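Local atomic coordinates of monomethylamine methyltransferase MtmB1 (Methanosarcina barkeri, PDB entry 1NTH), a protein that catalyses the transfer of the methyl group from monomethylamine to the corrinoid cofactor of its partner protein MtmC in methanogenesis from methylamine. Residues G44-K48 against I271-I276; L62-G66 against T275-A280; M385-R391 against A447-L451. One frame throughout, in Å; residues are numbered along the deposited sequence.

Contact 1 (G44-K48 against I271-I276); sequences GLDFK and IEETTI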
loop_
_atom_site.group_PDB
_atom_site.type_symbol
_atom_site.label_atom_id
_atom_site.label_comp_id
_atom_site.label_asym_id
_atom_site.label_seq_id
_atom_site.Cartn_x
_atom_site.Cartn_y
_atom_site.Cartn_z
ATOM N N GLY A 44 38.106 -31.321 -26.678
ATOM C CA GLY A 44 39.158 -30.591 -27.365
ATOM C C GLY A 44 39.042 -29.083 -27.266
ATOM O O GLY A 44 39.253 -28.370 -28.247
ATOM N N LEU A 45 38.720 -28.584 -26.078
ATOM C CA LEU A 45 38.575 -27.147 -25.894
ATOM C C LEU A 45 39.900 -26.402 -26.011
ATOM O O LEU A 45 40.888 -26.757 -25.371
ATOM C CB LEU A 45 37.926 -26.850 -24.540
ATOM C CG LEU A 45 36.560 -27.500 -24.310
ATOM C CD1 LEU A 45 36.017 -27.067 -22.952
ATOM C CD2 LEU A 45 35.596 -27.102 -25.422
ATOM N N ASP A 46 39.902 -25.367 -26.843
ATOM C CA ASP A 46 41.077 -24.535 -27.079
ATOM C C ASP A 46 40.548 -23.157 -27.467
ATOM O O ASP A 46 39.969 -22.992 -28.541
ATOM C CB ASP A 46 41.909 -25.111 -28.228
ATOM C CG ASP A 46 43.232 -24.389 -28.415
ATOM O OD1 ASP A 46 43.390 -23.271 -27.884
ATOM O OD2 ASP A 46 44.117 -24.939 -29.107
ATOM N N PHE A 47 40.739 -22.172 -26.594
ATOM C CA PHE A 47 40.244 -20.822 -26.856
ATOM C C PHE A 47 41.145 -20.003 -27.774
ATOM O O PHE A 47 40.781 -18.906 -28.201
ATOM C CB PHE A 47 40.016 -20.084 -25.534
ATOM C CG PHE A 47 38.962 -20.714 -24.657
ATOM C CD1 PHE A 47 38.173 -21.768 -25.123
ATOM C CD2 PHE A 47 38.748 -20.241 -23.366
ATOM C CE1 PHE A 47 37.191 -22.340 -24.313
ATOM C CE2 PHE A 47 37.767 -20.806 -22.551
ATOM C CZ PHE A 47 36.990 -21.856 -23.023
ATOM N N LYS A 48 42.326 -20.536 -28.065
ATOM C CA LYS A 48 43.276 -19.889 -28.964
ATOM C C LYS A 48 43.498 -18.390 -28.747
ATOM O O LYS A 48 43.528 -17.615 -29.704
ATOM C CB LYS A 48 42.844 -20.149 -30.408
ATOM C CG LYS A 48 42.701 -21.631 -30.720
ATOM C CD LYS A 48 42.050 -21.878 -32.067
ATOM C CE LYS A 48 41.864 -23.369 -32.305
ATOM N NZ LYS A 48 41.125 -23.658 -33.566
ATOM N N ILE A 271 42.635 -22.030 -17.824
ATOM C CA ILE A 271 41.600 -21.269 -18.516
ATOM C C ILE A 271 40.388 -22.080 -18.968
ATOM O O ILE A 271 39.274 -21.837 -18.505
ATOM C CB ILE A 271 42.182 -20.527 -19.745
ATOM C CG1 ILE A 271 43.256 -19.533 -19.289
ATOM C CG2 ILE A 271 41.067 -19.802 -20.495
ATOM C CD1 ILE A 271 43.917 -18.771 -20.425
ATOM N N GLU A 272 40.588 -23.039 -19.867
ATOM C CA GLU A 272 39.459 -23.830 -20.341
ATOM C C GLU A 272 38.780 -24.598 -19.209
ATOM O O GLU A 272 37.552 -24.697 -19.166
ATOM C CB GLU A 272 39.893 -24.808 -21.440
ATOM C CG GLU A 272 40.215 -24.167 -22.789
ATOM C CD GLU A 272 41.595 -23.543 -22.850
ATOM O OE1 GLU A 272 42.376 -23.712 -21.887
ATOM O OE2 GLU A 272 41.906 -22.892 -23.872
ATOM N N GLU A 273 39.577 -25.141 -18.294
ATOM C CA GLU A 273 39.030 -25.898 -17.173
ATOM C C GLU A 273 38.143 -25.029 -16.285
ATOM O O GLU A 273 37.056 -25.440 -15.882
ATOM C CB GLU A 273 40.152 -26.494 -16.316
ATOM C CG GLU A 273 41.003 -27.553 -17.005
ATOM C CD GLU A 273 42.166 -26.972 -17.795
ATOM O OE1 GLU A 273 43.060 -27.755 -18.178
ATOM O OE2 GLU A 273 42.195 -25.746 -18.037
ATOM N N THR A 274 38.620 -23.828 -15.977
ATOM C CA THR A 274 37.869 -22.915 -15.127
ATOM C C THR A 274 36.606 -22.430 -15.839
ATOM O O THR A 274 35.593 -22.156 -15.196
ATOM C CB THR A 274 38.734 -21.705 -14.711
ATOM O OG1 THR A 274 39.913 -22.170 -14.039
ATOM C CG2 THR A 274 37.963 -20.797 -13.752
ATOM N N THR A 275 36.662 -22.340 -17.165
ATOM C CA THR A 275 35.505 -21.894 -17.934
ATOM C C THR A 275 34.428 -22.978 -17.932
ATOM O O THR A 275 33.233 -22.682 -17.903
ATOM C CB THR A 275 35.907 -21.534 -19.380
ATOM O OG1 THR A 275 37.010 -20.615 -19.347
ATOM C CG2 THR A 275 34.737 -20.870 -20.112
ATOM N N ILE A 276 34.851 -24.240 -17.961
ATOM C CA ILE A 276 33.908 -25.349 -17.915
ATOM C C ILE A 276 33.145 -25.245 -16.593
ATOM O O ILE A 276 31.923 -25.392 -16.554
ATOM C CB ILE A 276 34.643 -26.713 -17.975
ATOM C CG1 ILE A 276 35.226 -26.919 -19.374
ATOM C CG2 ILE A 276 33.689 -27.849 -17.615
ATOM C CD1 ILE A 276 36.070 -28.181 -19.505
#

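Contact 2 (L62-G66 against T275-A280); sequences LFKAG and TIVDVA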
loop_
_atom_site.group_PDB
_atom_site.type_symbol
_atom_site.label_atom_id
_atom_site.label_comp_id
_atom_site.label_asym_id
_atom_site.label_seq_id
_atom_site.Cartn_x
_atom_site.Cartn_y
_atom_site.Cartn_z
ATOM N N LEU A 62 31.905 -26.271 -25.450
ATOM C CA LEU A 62 32.098 -25.716 -24.113
ATOM C C LEU A 62 30.792 -25.827 -23.330
ATOM O O LEU A 62 30.797 -26.129 -22.138
ATOM C CB LEU A 62 32.531 -24.248 -24.188
ATOM C CG LEU A 62 32.521 -23.480 -22.858
ATOM C CD1 LEU A 62 33.415 -24.183 -21.839
ATOM C CD2 LEU A 62 32.991 -22.046 -23.086
ATOM N N PHE A 63 29.670 -25.582 -24.000
ATOM C CA PHE A 63 28.381 -25.677 -23.326
ATOM C C PHE A 63 28.141 -27.115 -22.883
ATOM O O PHE A 63 27.731 -27.366 -21.747
ATOM C CB PHE A 63 27.243 -25.234 -24.248
ATOM C CG PHE A 63 25.883 -25.352 -23.619
ATOM C CD1 PHE A 63 25.511 -24.511 -22.575
ATOM C CD2 PHE A 63 24.993 -26.335 -24.036
ATOM C CE1 PHE A 63 24.268 -24.645 -21.959
ATOM C CE2 PHE A 63 23.747 -26.477 -23.426
ATOM C CZ PHE A 63 23.388 -25.631 -22.383
ATOM N N LYS A 64 28.391 -28.059 -23.784
ATOM C CA LYS A 64 28.198 -29.467 -23.463
ATOM C C LYS A 64 29.112 -29.884 -22.316
ATOM O O LYS A 64 28.708 -30.649 -21.445
ATOM C CB LYS A 64 28.464 -30.335 -24.694
ATOM C CG LYS A 64 27.401 -30.186 -25.772
ATOM C CD LYS A 64 27.709 -31.088 -26.958
ATOM C CE LYS A 64 26.621 -31.000 -28.014
ATOM N NZ LYS A 64 26.905 -31.874 -29.188
ATOM N N ALA A 65 30.337 -29.369 -22.317
ATOM C CA ALA A 65 31.297 -29.681 -21.259
ATOM C C ALA A 65 30.790 -29.166 -19.910
ATOM O O ALA A 65 30.839 -29.876 -18.904
ATOM C CB ALA A 65 32.649 -29.056 -21.579
ATOM N N GLY A 66 30.308 -27.926 -19.893
ATOM C CA GLY A 66 29.794 -27.351 -18.661
ATOM C C GLY A 66 28.592 -28.117 -18.135
ATOM O O GLY A 66 28.467 -28.349 -16.931
ATOM N N THR A 275 36.662 -22.340 -17.165
ATOM C CA THR A 275 35.505 -21.894 -17.934
ATOM C C THR A 275 34.428 -22.978 -17.932
ATOM O O THR A 275 33.233 -22.682 -17.903
ATOM C CB THR A 275 35.907 -21.534 -19.380
ATOM O OG1 THR A 275 37.010 -20.615 -19.347
ATOM C CG2 THR A 275 34.737 -20.870 -20.112
ATOM N N ILE A 276 34.851 -24.240 -17.961
ATOM C CA ILE A 276 33.908 -25.349 -17.915
ATOM C C ILE A 276 33.145 -25.245 -16.593
ATOM O O ILE A 276 31.923 -25.392 -16.554
ATOM C CB ILE A 276 34.643 -26.713 -17.975
ATOM C CG1 ILE A 276 35.226 -26.919 -19.374
ATOM C CG2 ILE A 276 33.689 -27.849 -17.615
ATOM C CD1 ILE A 276 36.070 -28.181 -19.505
ATOM N N VAL A 277 33.874 -24.979 -15.514
ATOM C CA VAL A 277 33.260 -24.835 -14.198
ATOM C C VAL A 277 32.320 -23.631 -14.202
ATOM O O VAL A 277 31.217 -23.695 -13.654
ATOM C CB VAL A 277 34.334 -24.631 -13.098
ATOM C CG1 VAL A 277 33.687 -24.141 -11.806
ATOM C CG2 VAL A 277 35.062 -25.937 -12.846
ATOM N N ASP A 278 32.760 -22.543 -14.828
ATOM C CA ASP A 278 31.961 -21.321 -14.897
ATOM C C ASP A 278 30.620 -21.591 -15.581
ATOM O O ASP A 278 29.572 -21.165 -15.093
ATOM C CB ASP A 278 32.726 -20.234 -15.653
ATOM C CG ASP A 278 32.167 -18.847 -15.404
ATOM O OD1 ASP A 278 31.113 -18.739 -14.741
ATOM O OD2 ASP A 278 32.783 -17.868 -15.871
ATOM N N VAL A 279 30.647 -22.293 -16.711
ATOM C CA VAL A 279 29.406 -22.614 -17.412
ATOM C C VAL A 279 28.537 -23.476 -16.499
ATOM O O VAL A 279 27.327 -23.267 -16.390
ATOM C CB VAL A 279 29.686 -23.363 -18.743
ATOM C CG1 VAL A 279 28.388 -23.917 -19.331
ATOM C CG2 VAL A 279 30.348 -22.408 -19.733
ATOM N N ALA A 280 29.160 -24.435 -15.822
ATOM C CA ALA A 280 28.431 -25.310 -14.917
ATOM C C ALA A 280 27.759 -24.539 -13.780
ATOM O O ALA A 280 26.645 -24.878 -13.382
ATOM C CB ALA A 280 29.372 -26.372 -14.338
#

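Contact 3 (M385-R391 against A447-L451); sequences MMGEVAR and ARKKL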
loop_
_atom_site.group_PDB
_atom_site.type_symbol
_atom_site.label_atom_id
_atom_site.label_comp_id
_atom_site.label_asym_id
_atom_site.label_seq_id
_atom_site.Cartn_x
_atom_site.Cartn_y
_atom_site.Cartn_z
ATOM N N MET A 385 33.325 5.284 -15.711
ATOM C CA MET A 385 34.156 4.767 -16.791
ATOM C C MET A 385 33.592 3.440 -17.284
ATOM O O MET A 385 33.522 3.190 -18.489
ATOM C CB MET A 385 35.598 4.575 -16.317
ATOM C CG MET A 385 36.555 4.133 -17.422
ATOM S SD MET A 385 36.706 5.349 -18.765
ATOM C CE MET A 385 37.954 6.433 -18.082
ATOM N N MET A 386 33.188 2.590 -16.342
ATOM C CA MET A 386 32.620 1.290 -16.676
ATOM C C MET A 386 31.433 1.493 -17.619
ATOM O O MET A 386 31.294 0.790 -18.622
ATOM C CB MET A 386 32.179 0.575 -15.390
ATOM C CG MET A 386 31.597 -0.817 -15.586
ATOM S SD MET A 386 31.215 -1.633 -14.007
ATOM C CE MET A 386 29.717 -0.769 -13.521
ATOM N N GLY A 387 30.598 2.480 -17.304
ATOM C CA GLY A 387 29.434 2.764 -18.126
ATOM C C GLY A 387 29.745 3.372 -19.483
ATOM O O GLY A 387 29.160 2.975 -20.489
ATOM N N GLU A 388 30.659 4.340 -19.524
ATOM C CA GLU A 388 31.014 4.974 -20.794
ATOM C C GLU A 388 31.645 3.970 -21.749
ATOM O O GLU A 388 31.378 3.982 -22.951
ATOM C CB GLU A 388 31.984 6.136 -20.571
ATOM C CG GLU A 388 31.328 7.395 -20.036
ATOM C CD GLU A 388 31.985 8.655 -20.567
ATOM O OE1 GLU A 388 33.060 9.037 -20.056
ATOM O OE2 GLU A 388 31.427 9.254 -21.512
ATOM N N VAL A 389 32.486 3.100 -21.203
ATOM C CA VAL A 389 33.152 2.090 -22.007
ATOM C C VAL A 389 32.137 1.082 -22.542
ATOM O O VAL A 389 32.263 0.605 -23.671
ATOM C CB VAL A 389 34.245 1.370 -21.190
ATOM C CG1 VAL A 389 34.793 0.183 -21.970
ATOM C CG2 VAL A 389 35.373 2.351 -20.874
ATOM N N ALA A 390 31.123 0.767 -21.739
ATOM C CA ALA A 390 30.095 -0.171 -22.178
ATOM C C ALA A 390 29.350 0.421 -23.374
ATOM O O ALA A 390 29.056 -0.276 -24.344
ATOM C CB ALA A 390 29.120 -0.465 -21.036
ATOM N N ARG A 391 29.043 1.713 -23.301
ATOM C CA ARG A 391 28.345 2.380 -24.394
ATOM C C ARG A 391 29.198 2.337 -25.659
ATOM O O ARG A 391 28.701 2.045 -26.746
ATOM C CB ARG A 391 28.050 3.840 -24.038
ATOM C CG ARG A 391 27.290 4.581 -25.128
ATOM C CD ARG A 391 27.153 6.069 -24.821
ATOM N NE ARG A 391 28.438 6.758 -24.858
ATOM C CZ ARG A 391 29.050 7.260 -23.790
ATOM N NH1 ARG A 391 28.497 7.152 -22.590
ATOM N NH2 ARG A 391 30.219 7.873 -23.925
ATOM N N ALA A 447 43.059 8.384 -19.076
ATOM C CA ALA A 447 42.693 7.001 -19.357
ATOM C C ALA A 447 41.781 6.923 -20.578
ATOM O O ALA A 447 41.945 6.056 -21.436
ATOM C CB ALA A 447 42.000 6.390 -18.142
ATOM N N ARG A 448 40.823 7.841 -20.651
ATOM C CA ARG A 448 39.880 7.875 -21.761
ATOM C C ARG A 448 40.627 8.091 -23.073
ATOM O O ARG A 448 40.313 7.468 -24.087
ATOM C CB ARG A 448 38.870 9.002 -21.547
ATOM C CG ARG A 448 37.576 8.859 -22.328
ATOM C CD ARG A 448 36.701 10.083 -22.097
ATOM N NE ARG A 448 35.288 9.848 -22.387
ATOM C CZ ARG A 448 34.616 10.436 -23.370
ATOM N NH1 ARG A 448 35.228 11.298 -24.172
ATOM N NH2 ARG A 448 33.326 10.178 -23.537
ATOM N N LYS A 449 41.618 8.975 -23.042
ATOM C CA LYS A 449 42.408 9.273 -24.231
ATOM C C LYS A 449 43.122 8.028 -24.745
ATOM O O LYS A 449 43.164 7.784 -25.950
ATOM C CB LYS A 449 43.431 10.372 -23.925
ATOM C CG LYS A 449 44.348 10.713 -25.095
ATOM C CD LYS A 449 43.555 11.110 -26.331
ATOM C CE LYS A 449 44.474 11.381 -27.513
ATOM N NZ LYS A 449 45.420 12.496 -27.230
ATOM N N LYS A 450 43.679 7.239 -23.832
ATOM C CA LYS A 450 44.378 6.022 -24.222
ATOM C C LYS A 450 43.421 5.019 -24.852
ATOM O O LYS A 450 43.785 4.304 -25.784
ATOM C CB LYS A 450 45.081 5.395 -23.016
ATOM C CG LYS A 450 46.282 6.197 -22.545
ATOM C CD LYS A 450 47.108 5.445 -21.517
ATOM C CE LYS A 450 48.348 6.245 -21.143
ATOM N NZ LYS A 450 49.247 5.495 -20.226
ATOM N N LEU A 451 42.195 4.969 -24.344
ATOM C CA LEU A 451 41.202 4.051 -24.887
ATOM C C LEU A 451 40.804 4.486 -26.294
ATOM O O LEU A 451 40.578 3.653 -27.170
ATOM C CB LEU A 451 39.973 4.002 -23.973
ATOM C CG LEU A 451 40.207 3.353 -22.603
ATOM C CD1 LEU A 451 38.975 3.534 -21.728
ATOM C CD2 LEU A 451 40.525 1.871 -22.782
#

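Contact 1 (G44-K48 against I271-I276)
Phe-47 lays one face of its ring on Glu-272, where the loop between helices 24-42 and 56-73 crosses the first turn of helix 271-288, an outer helix of the TIM barrel. The tight part is a CH-pi contact: Glu-272 CG stands 3.8 Å from the ring centroid and only 9° off the normal, so it sits over the middle of the face. A bend at chi2 (80°) turns the glutamate back toward the loop, and its OE2 accepts from Phe-47 N at 3.0 Å through the anti lone pair, with a nearly straight N-H...O angle of 169°. Glu-272 thus holds Phe-47 twice, with OE2 on its backbone N-H and CG over its ring face. Buried Leu-45 meets Ile-276, CD1 to CD1, at 3.6 Å. Trp-317 of helix 309-325 stacks on the Phe-47 ring. The solvent side is looser. Exposed Asp-46 has its OD1 4.3 Å from Glu-272 OE2, a like-charge approach that probably costs some energy, and it turns instead to its own loop, closing an Asx turn with Lys-48 N. At the far edge of the ring, near its plane, Phe-47 CE2 lies 3.3 Å from Thr-275 OG1, the hydroxyl whose hydrogen bond goes to Ile-271 O.

Contact 2 (L62-G66 against T275-A280)
Leu-62 reaches three residues of helix 271-288 with its branched end, and its torsions explain how. With CG anti to the backbone N (chi1 169°) and chi2 near 57°, the two methyls swing toward the neighbouring helix although the first bond of the side chain points across the contact and not into it. CD2 meets Thr-275 CG2 at 3.6 Å, the side chains crossing at about a right angle, while CD1 lies 4.1 Å from Ile-276 CG1. The leucine CG is 4.0 Å from Val-279 CG2. Thr-275 offers its methyl here because its OG1 is turned to Ile-271 O within its own helix.

Ile-276 divides its branches: CG1 rests against Ala-65 CB at 4.0 Å, and CG2 against the carbonyl Ala-65 O. Val-279 does likewise, sending CG2 to Leu-62 and CG1, anti to its backbone N, to Gly-66 CA at 3.8 Å. A beta carbon on Gly-66 would clash with that methyl, so the bare glycine lets the backbones close to 4.5 Å between Gly-66 CA and Ala-280 CA. There Gly-66 CA also makes a CA-H...O contact with Ile-276 O.

The segment axes approach to 8.1 Å and cross at -70°: a steep, buried helix-helix crossing through a glycine, by which helix 56-73 packs on the outer helical layer of the TIM barrel.

Contact 3 (M385-R391 against A447-L451)
Glu-388 OE2 is gripped by two arginines, Arg-448 from across the contact and Arg-391 one turn further along its own helix, in a salt-bridge network joining helices 380-393 and 438-454 of this TIM-barrel protein. Arg-448 NH2 donates at 2.9 Å with an N-H...O angle of 148°, from above the carboxylate plane; Arg-391 NH2 donates at 3.0 Å and 171°, and both arrive from the same face of that plane. A second, weak bond runs from Arg-448 NE to Glu-388 OE1, which Tyr-444 OH also holds; the carboxylate and guanidinium planes are 20° apart, close to coplanar. Arg-448 bridges the 12.2 Å between the segment axes on a chain extended from CG to NE. A glutamine at Glu-388 would probably leave the two guanidinium groups, whose NH2 atoms are 3.9 Å apart, without the shared negative charge between them. Arg-391 also has a salt bridge to Glu-152 and a further acceptor in Phe-458 O, of the C-terminal residue. The rest is apolar: Met-385, bent at chi2 and chi3, carries its thioether across to Ala-447 and Leu-451. Leu-451 CD1 rests against two residues of the facing helix, 4.1 Å from Met-385 SD and 3.9 Å from Val-389 CG2.

How the contacts relate
Contacts 1 and 2 form one continuous packing region, with centres 9 Å apart, while contact 3 lies about 29 Å from contact 1 and 30 Å from contact 2, centre to centre. The first two share Thr-275 and Ile-276 on helix 271-288 and also touch directly, Leu-45 CD1 meeting Ala-65 CB at 4.1 Å. Together they attach the loop 44-48 and the following helix 56-73 to one helix more than 200 residues later in sequence. Contact 3 comes afterwards along the chain. The N-terminal loop and helix 56-73 thus pack on barrel helix 271-288, and the C-terminal helix 438-454 packs on helix 380-393, at two sites about 30 Å apart.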